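Local structure of 2-hydroxyethylphosphonate dioxygenase (Streptomyces viridochromogenes, 4YAR) at residues V158-A161 with N162-G165; E150-P153 with Q154-R157; W304-I307 with E308-R311. The protein catalyses the iron-dependent oxidative cleavage of 2-hydroxyethylphosphonate by O2 to hydroxymethylphosphonate and formate, a step in the biosynthesis of the antibiotic bialaphos. The protein carries 1 engineered substitution. All blocks are in the same frame, centred on the assembly; numbering follows the deposited sequence.

Contact 1 of 3, residues V158-A161 with N162-G165; sequences VLHA and NHGG. With CD (cadmium ion), chain H.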
ATOM      1  N   VAL A 158     -10.831  -0.763  24.127  1.00 18.74           N
ATOM      2  CA  VAL A 158      -9.735   0.134  24.525  1.00 19.02           C
ATOM      3  C   VAL A 158      -8.410  -0.222  23.782  1.00 18.90           C
ATOM      4  O   VAL A 158      -7.850  -1.349  23.905  1.00 18.82           O
ATOM      5  CB  VAL A 158      -9.518   0.148  26.036  1.00 18.77           C
ATOM      6  CG1 VAL A 158      -8.270   0.939  26.441  1.00 18.70           C
ATOM      7  CG2 VAL A 158     -10.711   0.718  26.745  1.00 20.08           C
ATOM      8  N   LEU A 159      -7.880   0.768  23.082  1.00 15.64           N
ATOM      9  CA  LEU A 159      -6.523   0.698  22.595  1.00 18.23           C
ATOM     10  C   LEU A 159      -5.603   1.308  23.638  1.00 18.70           C
ATOM     11  O   LEU A 159      -5.562   2.530  23.809  1.00 18.49           O
ATOM     12  CB  LEU A 159      -6.400   1.533  21.333  1.00 21.70           C
ATOM     13  CG  LEU A 159      -6.626   0.997  19.968  1.00 28.29           C
ATOM     14  CD1 LEU A 159      -8.025   1.451  19.543  1.00 29.21           C
ATOM     15  CD2 LEU A 159      -5.557   1.619  19.097  1.00 29.37           C
ATOM     16  N   HIS A 160      -4.879   0.452  24.322  1.00 16.57           N
ATOM     17  CA  HIS A 160      -4.076   0.836  25.455  1.00 19.20           C
ATOM     18  C   HIS A 160      -2.817   1.544  24.957  1.00 18.56           C
ATOM     19  O   HIS A 160      -2.316   1.280  23.866  1.00 19.60           O
ATOM     20  CB  HIS A 160      -3.689  -0.395  26.272  1.00 19.12           C
ATOM     21  CG  HIS A 160      -4.796  -0.916  27.136  1.00 20.07           C
ATOM     22  ND1 HIS A 160      -5.032  -0.458  28.419  1.00 21.97           N
ATOM     23  CD2 HIS A 160      -5.834  -1.733  26.833  1.00 20.56           C
ATOM     24  CE1 HIS A 160      -6.128  -1.038  28.892  1.00 23.23           C
ATOM     25  NE2 HIS A 160      -6.635  -1.808  27.948  1.00 25.83           N
ATOM     26  N   ALA A 161      -2.318   2.421  25.792  1.00 19.73           N
ATOM     27  CA  ALA A 161      -1.005   2.963  25.684  1.00 19.81           C
ATOM     28  C   ALA A 161      -0.134   2.221  26.646  1.00 17.46           C
ATOM     29  O   ALA A 161      -0.576   1.813  27.670  1.00 18.65           O
ATOM     30  CB  ALA A 161      -1.002   4.434  26.064  1.00 19.46           C
ATOM     31  N   ASN A 162       1.147   2.132  26.328  1.00 17.60           N
ATOM     32  CA  ASN A 162       2.122   1.494  27.225  1.00 18.20           C
ATOM     33  C   ASN A 162       2.389   2.452  28.406  1.00 20.48           C
ATOM     34  O   ASN A 162       2.843   3.576  28.170  1.00 25.58           O
ATOM     35  CB  ASN A 162       3.382   1.224  26.482  1.00 19.43           C
ATOM     36  CG  ASN A 162       4.365   0.391  27.264  1.00 19.34           C
ATOM     37  OD1 ASN A 162       4.169   0.144  28.417  1.00 18.40           O
ATOM     38  ND2 ASN A 162       5.469   0.031  26.637  1.00 20.84           N
ATOM     39  N   HIS A 163       2.104   1.977  29.640  1.00 19.19           N
ATOM     40  CA  HIS A 163       2.390   2.753  30.836  1.00 21.05           C
ATOM     41  C   HIS A 163       3.748   2.367  31.487  1.00 24.38           C
ATOM     42  O   HIS A 163       4.166   2.998  32.480  1.00 25.53           O
ATOM     43  CB  HIS A 163       1.284   2.632  31.853  1.00 19.17           C
ATOM     44  CG  HIS A 163      -0.085   2.635  31.258  1.00 18.61           C
ATOM     45  ND1 HIS A 163      -0.604   3.722  30.577  1.00 18.72           N
ATOM     46  CD2 HIS A 163      -1.045   1.687  31.269  1.00 19.18           C
ATOM     47  CE1 HIS A 163      -1.831   3.417  30.167  1.00 18.61           C
ATOM     48  NE2 HIS A 163      -2.126   2.187  30.608  1.00 22.20           N
ATOM     49  N   GLY A 164       4.376   1.303  30.988  1.00 25.26           N
ATOM     50  CA  GLY A 164       5.504   0.644  31.681  1.00 27.03           C
ATOM     51  C   GLY A 164       6.781   1.166  31.147  1.00 26.43           C
ATOM     52  O   GLY A 164       6.839   2.241  30.622  1.00 24.69           O
ATOM     53  N   GLY A 165       7.825   0.372  31.259  1.00 29.08           N
ATOM     54  CA  GLY A 165       9.020   0.629  30.530  1.00 31.50           C
ATOM     55  C   GLY A 165       8.862   0.077  29.085  1.00 30.60           C
ATOM     56  O   GLY A 165       7.826  -0.573  28.647  1.00 34.10           O
TER
HETATM   57 CD    CD H 507      -3.838   1.017  29.818  1.00 20.65          CD
HETATM   58  O   HOH W   1      -1.775  -0.394  29.102  1.00 19.97           O
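His160 and His163, three residues apart where strand 156-159 runs out into a loop, meet through a cadmium ion rather than through each other. The metal takes a different ring nitrogen from each: ND1 of His160 at 2.4 Å, the atom next to the branch point, and NE2 of His163 at 2.2 Å, the far corner of the ring. Asp142, just before the neighbouring strand 143-146, completes the protein part of the site with both oxygens of its carboxylate, of which OD1 also accepts from the backbone N of Ala161.

Water and carbonyl contacts form a second group. A water coordinated to the cadmium donates to Ala161 O at 2.9 Å, tying the coordination sphere to the backbone between the two histidines. The same carbonyl oxygen sits 3.2 Å above the plane of the His163 ring, over its centre. Val158 CG1 in turn lies against one face of His160, offset toward the rim.

Beyond the metal, hydrogen bonds curl the loop back on Asn162. With CG anti to the backbone N (chi1 -172°), its amide reaches along the following residues: OD1 accepts from Gly164 N at 2.8 Å, an Asx turn, while ND2 donates to Gly165 O at 3.2 Å. Both bonds arrive from above a carbonyl plane. ND2 has another acceptor in Ile169 O.

The cadmium site lies apart from the iron ligands His129 and His182, and probably reflects metal in the crystallisation liquor rather than catalysis. Withdrawal of electrons through NE2 would probably make the His163 ring poorer in electrons, and thus a more congenial surface for the carbonyl oxygen of Ala161.

Contact 2 of 3, residues E150-P153 with Q154-R157; sequences EITP and QTWR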
ATOM      1  N   GLU A 150     -23.944   0.705  17.576  1.00 28.91           N
ATOM      2  CA  GLU A 150     -24.302   0.114  18.836  1.00 38.10           C
ATOM      3  C   GLU A 150     -22.984  -0.156  19.625  1.00 31.45           C
ATOM      4  O   GLU A 150     -22.000  -0.540  19.027  1.00 38.85           O
ATOM      5  CB  GLU A 150     -25.120  -1.182  18.506  1.00 44.70           C
ATOM      6  CG  GLU A 150     -26.024  -1.791  19.584  1.00 55.05           C
ATOM      7  CD  GLU A 150     -26.465  -3.232  19.246  1.00 57.74           C
ATOM      8  OE1 GLU A 150     -26.959  -3.468  18.121  1.00 62.47           O
ATOM      9  OE2 GLU A 150     -26.324  -4.138  20.100  1.00 58.40           O
ATOM     10  N   ILE A 151     -22.975   0.092  20.935  1.00 35.15           N
ATOM     11  CA  ILE A 151     -21.829  -0.231  21.822  1.00 32.37           C
ATOM     12  C   ILE A 151     -21.859  -1.635  22.396  1.00 37.37           C
ATOM     13  O   ILE A 151     -22.659  -1.940  23.271  1.00 43.38           O
ATOM     14  CB  ILE A 151     -21.727   0.768  22.990  1.00 31.22           C
ATOM     15  CG1 ILE A 151     -21.628   2.195  22.433  1.00 29.03           C
ATOM     16  CG2 ILE A 151     -20.542   0.448  23.900  1.00 31.07           C
ATOM     17  CD1 ILE A 151     -20.577   2.343  21.340  1.00 28.67           C
ATOM     18  N   THR A 152     -20.948  -2.460  21.915  1.00 37.32           N
ATOM     19  CA  THR A 152     -20.836  -3.877  22.234  1.00 37.44           C
ATOM     20  C   THR A 152     -19.341  -4.213  22.307  1.00 36.85           C
ATOM     21  O   THR A 152     -18.536  -3.448  21.870  1.00 31.50           O
ATOM     22  CB  THR A 152     -21.460  -4.748  21.124  1.00 38.58           C
ATOM     23  OG1 THR A 152     -20.609  -4.750  19.981  1.00 41.62           O
ATOM     24  CG2 THR A 152     -22.850  -4.226  20.720  1.00 39.79           C
ATOM     25  N   PRO A 153     -18.973  -5.402  22.804  1.00 38.91           N
ATOM     26  CA  PRO A 153     -17.558  -5.767  22.780  1.00 38.77           C
ATOM     27  C   PRO A 153     -16.963  -5.814  21.405  1.00 36.69           C
ATOM     28  O   PRO A 153     -15.756  -5.636  21.259  1.00 36.53           O
ATOM     29  CB  PRO A 153     -17.579  -7.174  23.379  1.00 40.21           C
ATOM     30  CG  PRO A 153     -18.723  -7.082  24.348  1.00 39.55           C
ATOM     31  CD  PRO A 153     -19.761  -6.407  23.541  1.00 38.15           C
ATOM     32  N   GLN A 154     -17.772  -6.061  20.389  1.00 34.75           N
ATOM     33  CA  GLN A 154     -17.233  -6.163  19.047  1.00 36.85           C
ATOM     34  C   GLN A 154     -17.077  -4.791  18.421  1.00 34.63           C
ATOM     35  O   GLN A 154     -16.416  -4.649  17.404  1.00 36.83           O
ATOM     36  CB  GLN A 154     -18.143  -7.001  18.145  1.00 43.64           C
ATOM     37  CG  GLN A 154     -18.259  -8.461  18.557  1.00 45.75           C
ATOM     38  CD  GLN A 154     -19.051  -8.617  19.853  1.00 48.10           C
ATOM     39  OE1 GLN A 154     -20.108  -7.993  20.047  1.00 49.37           O
ATOM     40  NE2 GLN A 154     -18.529  -9.429  20.756  1.00 52.51           N
ATOM     41  N   THR A 155     -17.689  -3.769  19.004  1.00 31.22           N
ATOM     42  CA  THR A 155     -17.639  -2.439  18.357  1.00 28.28           C
ATOM     43  C   THR A 155     -16.998  -1.336  19.194  1.00 26.95           C
ATOM     44  O   THR A 155     -17.044  -0.177  18.814  1.00 25.15           O
ATOM     45  CB  THR A 155     -19.073  -2.019  18.003  1.00 31.03           C
ATOM     46  OG1 THR A 155     -19.859  -1.956  19.199  1.00 30.91           O
ATOM     47  CG2 THR A 155     -19.699  -3.056  17.022  1.00 34.21           C
ATOM     48  N   TRP A 156     -16.415  -1.671  20.341  1.00 25.00           N
ATOM     49  CA  TRP A 156     -15.980  -0.660  21.314  1.00 23.42           C
ATOM     50  C   TRP A 156     -14.924  -1.382  22.106  1.00 22.89           C
ATOM     51  O   TRP A 156     -15.204  -2.415  22.745  1.00 22.82           O
ATOM     52  CB  TRP A 156     -17.167  -0.243  22.180  1.00 23.25           C
ATOM     53  CG  TRP A 156     -16.928   0.721  23.287  1.00 21.27           C
ATOM     54  CD1 TRP A 156     -16.972   0.451  24.596  1.00 22.00           C
ATOM     55  CD2 TRP A 156     -16.758   2.126  23.170  1.00 20.21           C
ATOM     56  NE1 TRP A 156     -16.816   1.562  25.318  1.00 23.98           N
ATOM     57  CE2 TRP A 156     -16.679   2.628  24.472  1.00 20.45           C
ATOM     58  CE3 TRP A 156     -16.632   2.988  22.104  1.00 22.14           C
ATOM     59  CZ2 TRP A 156     -16.442   3.940  24.742  1.00 22.36           C
ATOM     60  CZ3 TRP A 156     -16.443   4.328  22.370  1.00 20.23           C
ATOM     61  CH2 TRP A 156     -16.363   4.792  23.706  1.00 17.10           C
ATOM     62  N   ARG A 157     -13.667  -0.931  22.005  1.00 22.56           N
ATOM     63  CA  ARG A 157     -12.579  -1.605  22.707  1.00 22.04           C
ATOM     64  C   ARG A 157     -11.491  -0.595  22.991  1.00 20.16           C
ATOM     65  O   ARG A 157     -11.305   0.382  22.178  1.00 22.08           O
ATOM     66  CB  ARG A 157     -11.976  -2.722  21.869  1.00 23.96           C
ATOM     67  CG  ARG A 157     -11.057  -3.621  22.690  1.00 28.12           C
ATOM     68  CD  ARG A 157     -10.227  -4.598  21.904  1.00 32.28           C
ATOM     69  NE  ARG A 157     -11.068  -5.560  21.211  1.00 40.89           N
ATOM     70  CZ  ARG A 157     -10.660  -6.784  20.836  1.00 41.83           C
ATOM     71  NH1 ARG A 157      -9.410  -7.217  21.099  1.00 33.21           N
ATOM     72  NH2 ARG A 157     -11.520  -7.569  20.186  1.00 44.61           N
TER
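Thr152 and Thr155 are the first and last residues of a type I beta turn in the loop of the beta hairpin that joins strands 143-146 and 156-159. Pro153 and Gln154 occupy its corners, and Thr155 N donates to Thr152 O at 3.0 Å to close it.

The side chain of Thr155 shows how one hydroxyl can organise such a loop. Its CB lies close to Glu150 O. A chi1 of 60° sets OG1 between the backbone N and the carbonyl carbon, facing back along the chain, where it serves three partners. It donates to Glu150 O in a short bond of 2.6 Å, and it accepts from Thr152 N at 3.0 Å and from the Thr152 hydroxyl, OG1, also at 3.0 Å. The methyl CG2 ends the branch beside Thr152 OG1, at 3.5 Å. Thr152 OG1 in turn receives a weak bond from Gln154 N, so the two hydroxyls link the backbone of residues 150, 152 and 154.

Apolar contact takes over as the strand begins. Trp156, which also packs on Leu122 and Pro123, offers one face of its indole to Ile151. The isoleucine's CD1 hangs over the rim, while CG2 makes a CH-pi contact 3.9 Å from the centroid of the five-membered ring, 24° off its normal.

Contact 3 of 3, residues W304-I307 with E308-R311; sequences WTTI and EDSR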
ATOM      1  N   TRP A 304      -5.871  -7.423  15.907  1.00 19.98           N
ATOM      2  CA  TRP A 304      -5.526  -6.690  17.134  1.00 20.43           C
ATOM      3  C   TRP A 304      -4.181  -7.134  17.717  1.00 20.95           C
ATOM      4  O   TRP A 304      -3.977  -8.324  17.994  1.00 19.02           O
ATOM      5  CB  TRP A 304      -6.565  -6.940  18.162  1.00 22.33           C
ATOM      6  CG  TRP A 304      -6.542  -5.992  19.363  1.00 23.58           C
ATOM      7  CD1 TRP A 304      -5.899  -6.170  20.555  1.00 24.76           C
ATOM      8  CD2 TRP A 304      -7.189  -4.728  19.436  1.00 22.62           C
ATOM      9  NE1 TRP A 304      -6.166  -5.096  21.395  1.00 27.41           N
ATOM     10  CE2 TRP A 304      -6.929  -4.189  20.712  1.00 24.30           C
ATOM     11  CE3 TRP A 304      -7.972  -3.978  18.532  1.00 23.74           C
ATOM     12  CZ2 TRP A 304      -7.449  -2.972  21.122  1.00 23.33           C
ATOM     13  CZ3 TRP A 304      -8.473  -2.767  18.945  1.00 20.45           C
ATOM     14  CH2 TRP A 304      -8.212  -2.273  20.228  1.00 22.61           C
ATOM     15  N   THR A 305      -3.305  -6.190  18.008  1.00 16.49           N
ATOM     16  CA  THR A 305      -1.975  -6.510  18.545  1.00 17.05           C
ATOM     17  C   THR A 305      -1.739  -5.669  19.818  1.00 17.71           C
ATOM     18  O   THR A 305      -1.763  -4.430  19.781  1.00 16.67           O
ATOM     19  CB  THR A 305      -0.886  -6.233  17.544  1.00 16.42           C
ATOM     20  OG1 THR A 305      -1.099  -7.051  16.402  1.00 18.00           O
ATOM     21  CG2 THR A 305       0.499  -6.471  18.057  1.00 15.53           C
ATOM     22  N   THR A 306      -1.565  -6.369  20.936  1.00 16.09           N
ATOM     23  CA  THR A 306      -1.422  -5.687  22.232  1.00 16.56           C
ATOM     24  C   THR A 306       0.028  -5.279  22.437  1.00 17.05           C
ATOM     25  O   THR A 306       0.925  -5.733  21.752  1.00 14.65           O
ATOM     26  CB  THR A 306      -1.803  -6.591  23.422  1.00 17.37           C
ATOM     27  OG1 THR A 306      -0.928  -7.724  23.458  1.00 17.94           O
ATOM     28  CG2 THR A 306      -3.209  -7.063  23.315  1.00 18.45           C
ATOM     29  N   ILE A 307       0.252  -4.433  23.442  1.00 15.23           N
ATOM     30  CA  ILE A 307       1.610  -4.104  23.855  1.00 17.09           C
ATOM     31  C   ILE A 307       2.417  -5.395  24.129  1.00 18.48           C
ATOM     32  O   ILE A 307       3.573  -5.533  23.714  1.00 18.21           O
ATOM     33  CB  ILE A 307       1.540  -3.245  25.108  1.00 16.97           C
ATOM     34  CG1 ILE A 307       0.926  -1.863  24.751  1.00 19.40           C
ATOM     35  CG2 ILE A 307       2.887  -2.979  25.652  1.00 18.37           C
ATOM     36  CD1 ILE A 307       0.070  -1.291  25.869  1.00 19.34           C
ATOM     37  N   GLU A 308       1.808  -6.304  24.843  1.00 20.26           N
ATOM     38  CA  GLU A 308       2.484  -7.524  25.224  1.00 22.64           C
ATOM     39  C   GLU A 308       2.778  -8.382  24.028  1.00 20.06           C
ATOM     40  O   GLU A 308       3.882  -8.953  23.945  1.00 21.23           O
ATOM     41  CB  GLU A 308       1.696  -8.302  26.260  1.00 27.04           C
ATOM     42  CG  GLU A 308       1.801  -7.615  27.607  1.00 40.73           C
ATOM     43  CD  GLU A 308       0.987  -8.270  28.714  1.00 55.88           C
ATOM     44  OE1 GLU A 308      -0.174  -8.707  28.451  1.00 72.04           O
ATOM     45  OE2 GLU A 308       1.522  -8.317  29.853  1.00 58.01           O
ATOM     46  N   ASP A 309       1.842  -8.462  23.078  1.00 20.31           N
ATOM     47  CA  ASP A 309       2.167  -9.108  21.788  1.00 20.60           C
ATOM     48  C   ASP A 309       3.424  -8.467  21.195  1.00 20.11           C
ATOM     49  O   ASP A 309       4.355  -9.138  20.698  1.00 20.50           O
ATOM     50  CB  ASP A 309       1.027  -8.971  20.710  1.00 19.80           C
ATOM     51  CG  ASP A 309      -0.272  -9.734  21.010  1.00 20.48           C
ATOM     52  OD1 ASP A 309      -0.306 -10.832  21.639  1.00 18.93           O
ATOM     53  OD2 ASP A 309      -1.364  -9.232  20.594  1.00 17.49           O
ATOM     54  N   SER A 310       3.483  -7.133  21.114  1.00 18.80           N
ATOM     55  CA  SER A 310       4.624  -6.532  20.487  1.00 17.19           C
ATOM     56  C   SER A 310       5.932  -6.817  21.297  1.00 18.29           C
ATOM     57  O   SER A 310       6.981  -7.084  20.733  1.00 19.37           O
ATOM     58  CB  SER A 310       4.434  -5.004  20.287  1.00 16.22           C
ATOM     59  OG  SER A 310       3.358  -4.811  19.440  1.00 16.02           O
ATOM     60  N   ARG A 311       5.829  -6.783  22.616  1.00 19.94           N
ATOM     61  CA  ARG A 311       6.967  -7.121  23.459  1.00 21.32           C
ATOM     62  C   ARG A 311       7.468  -8.529  23.199  1.00 19.62           C
ATOM     63  O   ARG A 311       8.684  -8.757  23.098  1.00 20.74           O
ATOM     64  CB  ARG A 311       6.581  -7.001  24.957  1.00 23.67           C
ATOM     65  CG  ARG A 311       6.634  -5.602  25.513  1.00 27.72           C
ATOM     66  CD  ARG A 311       6.744  -5.715  27.051  1.00 31.62           C
ATOM     67  NE  ARG A 311       6.496  -4.440  27.684  1.00 30.38           N
ATOM     68  CZ  ARG A 311       5.344  -4.079  28.249  1.00 29.90           C
ATOM     69  NH1 ARG A 311       4.279  -4.895  28.272  1.00 32.26           N
ATOM     70  NH2 ARG A 311       5.251  -2.902  28.808  1.00 29.33           N
TER
HETATM   71  O   HOH W   2      -4.074  -9.535  20.438  1.00 24.73           O
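A capping box formed by Thr306 and Asp309 starts helix 307-312, the short helix that follows the long connection from helix 270-283. Each residue offers its side chain to the backbone N-H of the other. Thr306, the N-cap, has OG1 held between its backbone N and carbonyl carbon (chi1 62°), from where it accepts from Asp309 N at 2.9 Å in a nearly straight bond. The reciprocal bond runs from Thr306 N to Asp309 OD2, again 2.9 Å and straighter still at 172°, though it reaches OD2 from above the carboxylate plane. An N-H of the first turn, which has no carbonyl of the helix before it to bond, is thereby satisfied. The negative carboxylate also lies at the helix end that would favour it electrostatically.

Asp309 has further work on both oxygens. A water donates to its OD2 and to Trp304 O, 2.7 Å in each case, extending the cap backward by two residues, while OD1 makes a salt bridge to Arg312. Thr305 places its methyl CG2 against Asp309 CB and near Ser310 OG; that hydroxyl is bonded to Ser324 O, and Thr305 OG1 to Thr303 O.

Two backbone bonds carry the helix on, Ser310 N to Thr306 O and Arg311 N to Ile307 O. The side chains of the last pair also lie side by side and point the same way. Arg311 runs extended from CG to NE, and its guanidinium turns a face to the branch methyl of the isoleucine: Ile307 CG2 sits toward the rim of that face, 3.5 Å from Arg311 NH1.

In the fold
Along the chain, contact 2 comes first and closes the hairpin loop between strands 143-146 and 156-159. Contact 1 follows without a break, taking over as strand 156-159 ends and opening the loop toward strand 173-176. Contact 3 comes some 140 residues later, at the start of helix 307-312. The three are in series, none nested or crossed, but space brings the distant one back. Trp304 meets Arg157 of contact 2 in a cation-pi pair, and Ile307 packs on the backbone of Ala161 in contact 1. Asp172 joins contacts 1 and 3 by accepting from His160 N and Ile307 N, tying the small three-stranded sheet to the helix.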